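PDB 3OIO: transcriptional regulator (AraC-type DNA-binding domain-containing proteins), which probably binds specific DNA sequences as an AraC-type transcription factor through the helix-turn-helix domain contained in this fragment. Local coordinates for residues 6-16 and 33-44. Numbering follows the deposited sequence.
Sequences QPKLTEAVSLM and VGVSRRQLERLF
In this AraC-type DNA-binding domain, helix 7-17 packs through L9, A12 and M16 against F44, which lies on helix 37-47. The F44 side chain enters a hole between L9, A12, V13 and M16. The L9 side chain leaves its CA with CG trans to the amide N (chi1 -180°), which carries methyl CD1 almost centrally over one ring face, a CH-pi contact 3.4 Å from the F44 centroid. A12 CB meets the ring edge, whereas the selenium of selenomethionine M16 approaches obliquely, SE lying 3.7 Å from F44 CZ in a Met-aromatic contact. A12 CB also touches L40 CD1 at 3.7 Å.

The axes of segments 7-16 and 37-44 cross nearly at right angles (-97°). Helix 37-47 follows helix 26-33 across a tight turn, consistent with the position of a recognition helix in AraC-type domains. At that turn V33 is a second knob, set among K8, E11, A12 and L15, its CG1 3.8 Å from A12 CA. Positive phi at G34 ends the helical path of 26-33, and S36 caps the next helix in a capping box with Q39. Nearby, K8 CB touches L43 CD1 at 3.7 Å. Beyond the pair, I29 packs on A12 and M16, and P52 on F44.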
loop_
_atom_site.group_PDB
_atom_site.type_symbol
_atom_site.label_atom_id
_atom_site.label_comp_id
_atom_site.label_asym_id
_atom_site.label_seq_id
_atom_site.Cartn_x
_atom_site.Cartn_y
_atom_site.Cartn_z
ATOM N N GLN A 6 14.406 12.200 -6.348
ATOM C CA GLN A 6 13.143 12.766 -6.849
ATOM C C GLN A 6 12.300 13.149 -5.692
ATOM O O GLN A 6 11.389 12.379 -5.304
ATOM C CB GLN A 6 12.374 11.754 -7.666
ATOM C CG GLN A 6 12.985 11.559 -8.973
ATOM C CD GLN A 6 13.195 12.879 -9.679
ATOM O OE1 GLN A 6 12.285 13.730 -9.746
ATOM N NE2 GLN A 6 14.393 13.061 -10.223
ATOM N N PRO A 7 12.585 14.327 -5.125
ATOM C CA PRO A 7 11.901 14.716 -3.915
ATOM C C PRO A 7 10.395 14.756 -4.050
ATOM O O PRO A 7 9.716 14.507 -3.073
ATOM C CB PRO A 7 12.464 16.122 -3.620
ATOM C CG PRO A 7 12.997 16.605 -4.964
ATOM C CD PRO A 7 13.605 15.332 -5.494
ATOM N N LYS A 8 9.860 15.086 -5.227
ATOM C CA LYS A 8 8.416 15.117 -5.326
ATOM C C LYS A 8 7.810 13.735 -5.178
ATOM O O LYS A 8 6.745 13.574 -4.574
ATOM C CB LYS A 8 7.934 15.714 -6.641
ATOM C CG LYS A 8 6.788 16.605 -6.383
ATOM C CD LYS A 8 7.363 17.996 -6.128
ATOM C CE LYS A 8 6.386 18.870 -5.382
ATOM N NZ LYS A 8 6.632 18.885 -3.912
ATOM N N LEU A 9 8.489 12.739 -5.733
ATOM C CA LEU A 9 8.002 11.374 -5.631
ATOM C C LEU A 9 8.126 10.875 -4.183
ATOM O O LEU A 9 7.190 10.285 -3.636
ATOM C CB LEU A 9 8.778 10.467 -6.575
ATOM C CG LEU A 9 8.345 9.006 -6.562
ATOM C CD1 LEU A 9 6.861 8.803 -6.840
ATOM C CD2 LEU A 9 9.174 8.263 -7.574
ATOM N N THR A 10 9.274 11.087 -3.545
ATOM C CA THR A 10 9.408 10.676 -2.138
ATOM C C THR A 10 8.425 11.427 -1.225
ATOM O O THR A 10 7.905 10.848 -0.268
ATOM C CB THR A 10 10.858 10.789 -1.626
ATOM O OG1 THR A 10 11.220 12.149 -1.657
ATOM C CG2 THR A 10 11.814 10.065 -2.540
ATOM N N GLU A 11 8.104 12.690 -1.557
ATOM C CA GLU A 11 7.113 13.428 -0.776
ATOM C C GLU A 11 5.741 12.761 -0.900
ATOM O O GLU A 11 5.034 12.555 0.091
ATOM C CB GLU A 11 7.032 14.878 -1.251
ATOM C CG GLU A 11 6.110 15.722 -0.416
ATOM C CD GLU A 11 6.020 17.171 -0.895
ATOM O OE1 GLU A 11 6.881 17.651 -1.666
ATOM O OE2 GLU A 11 5.056 17.840 -0.490
ATOM N N ALA A 12 5.377 12.430 -2.135
ATOM C CA ALA A 12 4.090 11.760 -2.387
ATOM C C ALA A 12 4.036 10.431 -1.628
ATOM O O ALA A 12 3.018 10.102 -1.002
ATOM C CB ALA A 12 3.879 11.535 -3.887
ATOM N N VAL A 13 5.116 9.657 -1.668
ATOM C CA VAL A 13 5.090 8.383 -0.971
ATOM C C VAL A 13 4.964 8.586 0.548
ATOM O O VAL A 13 4.216 7.865 1.207
ATOM C CB VAL A 13 6.355 7.546 -1.303
ATOM C CG1 VAL A 13 6.513 6.355 -0.319
ATOM C CG2 VAL A 13 6.255 7.072 -2.789
ATOM N N SER A 14 5.659 9.583 1.092
ATOM C CA SER A 14 5.537 9.872 2.527
ATOM C C SER A 14 4.114 10.268 2.905
ATOM O O SER A 14 3.598 9.847 3.948
ATOM C CB SER A 14 6.524 10.981 2.939
ATOM O OG SER A 14 7.839 10.451 2.903
ATOM N N LEU A 15 3.462 11.050 2.040
ATOM C CA LEU A 15 2.094 11.433 2.298
ATOM C C LEU A 15 1.189 10.202 2.265
ATOM O O LEU A 15 0.319 10.030 3.138
ATOM C CB LEU A 15 1.658 12.450 1.253
ATOM C CG LEU A 15 0.236 12.959 1.372
ATOM C CD1 LEU A 15 0.009 13.676 2.735
ATOM C CD2 LEU A 15 -0.006 13.914 0.183
HETATM N N MSE A 16 1.410 9.324 1.284
HETATM C CA MSE A 16 0.592 8.089 1.213
HETATM C C MSE A 16 0.777 7.248 2.488
HETATM O O MSE A 16 -0.192 6.700 3.006
HETATM C CB MSE A 16 0.943 7.257 -0.025
HETATM C CG MSE A 16 0.600 7.997 -1.330
HETATM SE SE MSE A 16 1.487 7.070 -2.772
HETATM C CE MSE A 16 0.270 7.024 -4.141
ATOM N N VAL A 33 1.105 17.662 -2.751
ATOM C CA VAL A 33 2.521 17.790 -3.134
ATOM C C VAL A 33 2.801 18.918 -4.122
ATOM O O VAL A 33 3.963 19.339 -4.262
ATOM C CB VAL A 33 3.225 16.476 -3.553
ATOM C CG1 VAL A 33 2.898 15.342 -2.563
ATOM C CG2 VAL A 33 2.848 16.062 -4.929
ATOM N N GLY A 34 1.771 19.458 -4.761
ATOM C CA GLY A 34 1.981 20.608 -5.620
ATOM C C GLY A 34 2.458 20.252 -7.010
ATOM O O GLY A 34 3.314 20.953 -7.577
ATOM N N VAL A 35 1.918 19.164 -7.562
ATOM C CA VAL A 35 2.144 18.869 -8.982
ATOM C C VAL A 35 0.806 18.541 -9.620
ATOM O O VAL A 35 -0.164 18.272 -8.893
ATOM C CB VAL A 35 3.151 17.687 -9.193
ATOM C CG1 VAL A 35 4.530 18.044 -8.613
ATOM C CG2 VAL A 35 2.623 16.339 -8.584
ATOM N N SER A 36 0.724 18.557 -10.956
ATOM C CA SER A 36 -0.520 18.104 -11.588
ATOM C C SER A 36 -0.696 16.608 -11.457
ATOM O O SER A 36 0.267 15.876 -11.179
ATOM C CB SER A 36 -0.533 18.461 -13.082
ATOM O OG SER A 36 0.424 17.627 -13.751
ATOM N N ARG A 37 -1.924 16.144 -11.673
ATOM C CA ARG A 37 -2.150 14.714 -11.660
ATOM C C ARG A 37 -1.244 13.997 -12.695
ATOM O O ARG A 37 -0.632 12.956 -12.406
ATOM C CB ARG A 37 -3.646 14.398 -11.862
ATOM C CG ARG A 37 -3.839 12.909 -11.899
ATOM C CD ARG A 37 -5.295 12.550 -11.892
ATOM N NE ARG A 37 -5.485 11.293 -12.570
ATOM C CZ ARG A 37 -6.673 10.742 -12.749
ATOM N NH1 ARG A 37 -7.737 11.292 -12.202
ATOM N NH2 ARG A 37 -6.777 9.597 -13.393
ATOM N N ARG A 38 -1.183 14.542 -13.910
ATOM C CA ARG A 38 -0.353 13.971 -14.957
ATOM C C ARG A 38 1.109 13.882 -14.518
ATOM O O ARG A 38 1.784 12.878 -14.761
ATOM C CB ARG A 38 -0.501 14.795 -16.229
ATOM C CG ARG A 38 0.306 14.277 -17.383
ATOM C CD ARG A 38 -0.139 15.112 -18.548
ATOM N NE ARG A 38 0.582 14.903 -19.764
ATOM C CZ ARG A 38 0.407 15.681 -20.833
ATOM N NH1 ARG A 38 -0.459 16.720 -20.792
ATOM N NH2 ARG A 38 1.095 15.429 -21.941
ATOM N N GLN A 39 1.596 14.943 -13.890
ATOM C CA GLN A 39 2.984 14.941 -13.427
ATOM C C GLN A 39 3.219 13.908 -12.340
ATOM O O GLN A 39 4.263 13.273 -12.322
ATOM C CB GLN A 39 3.367 16.315 -12.928
ATOM C CG GLN A 39 3.506 17.260 -14.106
ATOM C CD GLN A 39 3.569 18.707 -13.748
ATOM O OE1 GLN A 39 3.188 19.160 -12.619
ATOM N NE2 GLN A 39 4.052 19.490 -14.731
ATOM N N LEU A 40 2.240 13.712 -11.453
ATOM C CA LEU A 40 2.404 12.729 -10.400
ATOM C C LEU A 40 2.464 11.340 -11.049
ATOM O O LEU A 40 3.301 10.493 -10.691
ATOM C CB LEU A 40 1.222 12.789 -9.409
ATOM C CG LEU A 40 1.379 11.846 -8.196
ATOM C CD1 LEU A 40 2.528 12.287 -7.264
ATOM C CD2 LEU A 40 0.040 11.741 -7.445
ATOM N N GLU A 41 1.580 11.119 -12.018
ATOM C CA GLU A 41 1.568 9.833 -12.727
ATOM C C GLU A 41 2.897 9.599 -13.431
ATOM O O GLU A 41 3.440 8.470 -13.403
ATOM C CB GLU A 41 0.402 9.809 -13.725
ATOM C CG GLU A 41 -0.901 9.620 -13.011
ATOM C CD GLU A 41 -2.104 9.890 -13.848
ATOM O OE1 GLU A 41 -1.953 10.414 -14.964
ATOM O OE2 GLU A 41 -3.215 9.606 -13.368
ATOM N N ARG A 42 3.437 10.641 -14.058
ATOM C CA ARG A 42 4.721 10.510 -14.734
ATOM C C ARG A 42 5.849 10.142 -13.761
ATOM O O ARG A 42 6.715 9.311 -14.090
ATOM C CB ARG A 42 5.060 11.763 -15.554
ATOM C CG ARG A 42 6.495 11.780 -16.057
ATOM C CD ARG A 42 6.963 10.405 -16.498
ATOM N NE ARG A 42 6.647 10.126 -17.898
ATOM C CZ ARG A 42 7.265 10.700 -18.925
ATOM N NH1 ARG A 42 8.228 11.589 -18.709
ATOM N NH2 ARG A 42 6.916 10.393 -20.169
ATOM N N LEU A 43 5.828 10.725 -12.563
ATOM C CA LEU A 43 6.843 10.410 -11.550
ATOM C C LEU A 43 6.769 8.936 -11.170
ATOM O O LEU A 43 7.807 8.245 -11.080
ATOM C CB LEU A 43 6.690 11.294 -10.294
ATOM C CG LEU A 43 7.136 12.747 -10.425
ATOM C CD1 LEU A 43 6.526 13.566 -9.304
ATOM C CD2 LEU A 43 8.660 12.840 -10.417
ATOM N N PHE A 44 5.560 8.439 -10.950
ATOM C CA PHE A 44 5.410 7.056 -10.501
ATOM C C PHE A 44 5.778 6.124 -11.612
ATOM O O PHE A 44 6.445 5.100 -11.370
ATOM C CB PHE A 44 4.001 6.778 -9.969
ATOM C CG PHE A 44 3.856 7.090 -8.504
ATOM C CD1 PHE A 44 4.044 6.105 -7.538
ATOM C CD2 PHE A 44 3.571 8.379 -8.094
ATOM C CE1 PHE A 44 3.912 6.402 -6.162
ATOM C CE2 PHE A 44 3.444 8.687 -6.737
ATOM C CZ PHE A 44 3.626 7.684 -5.763
#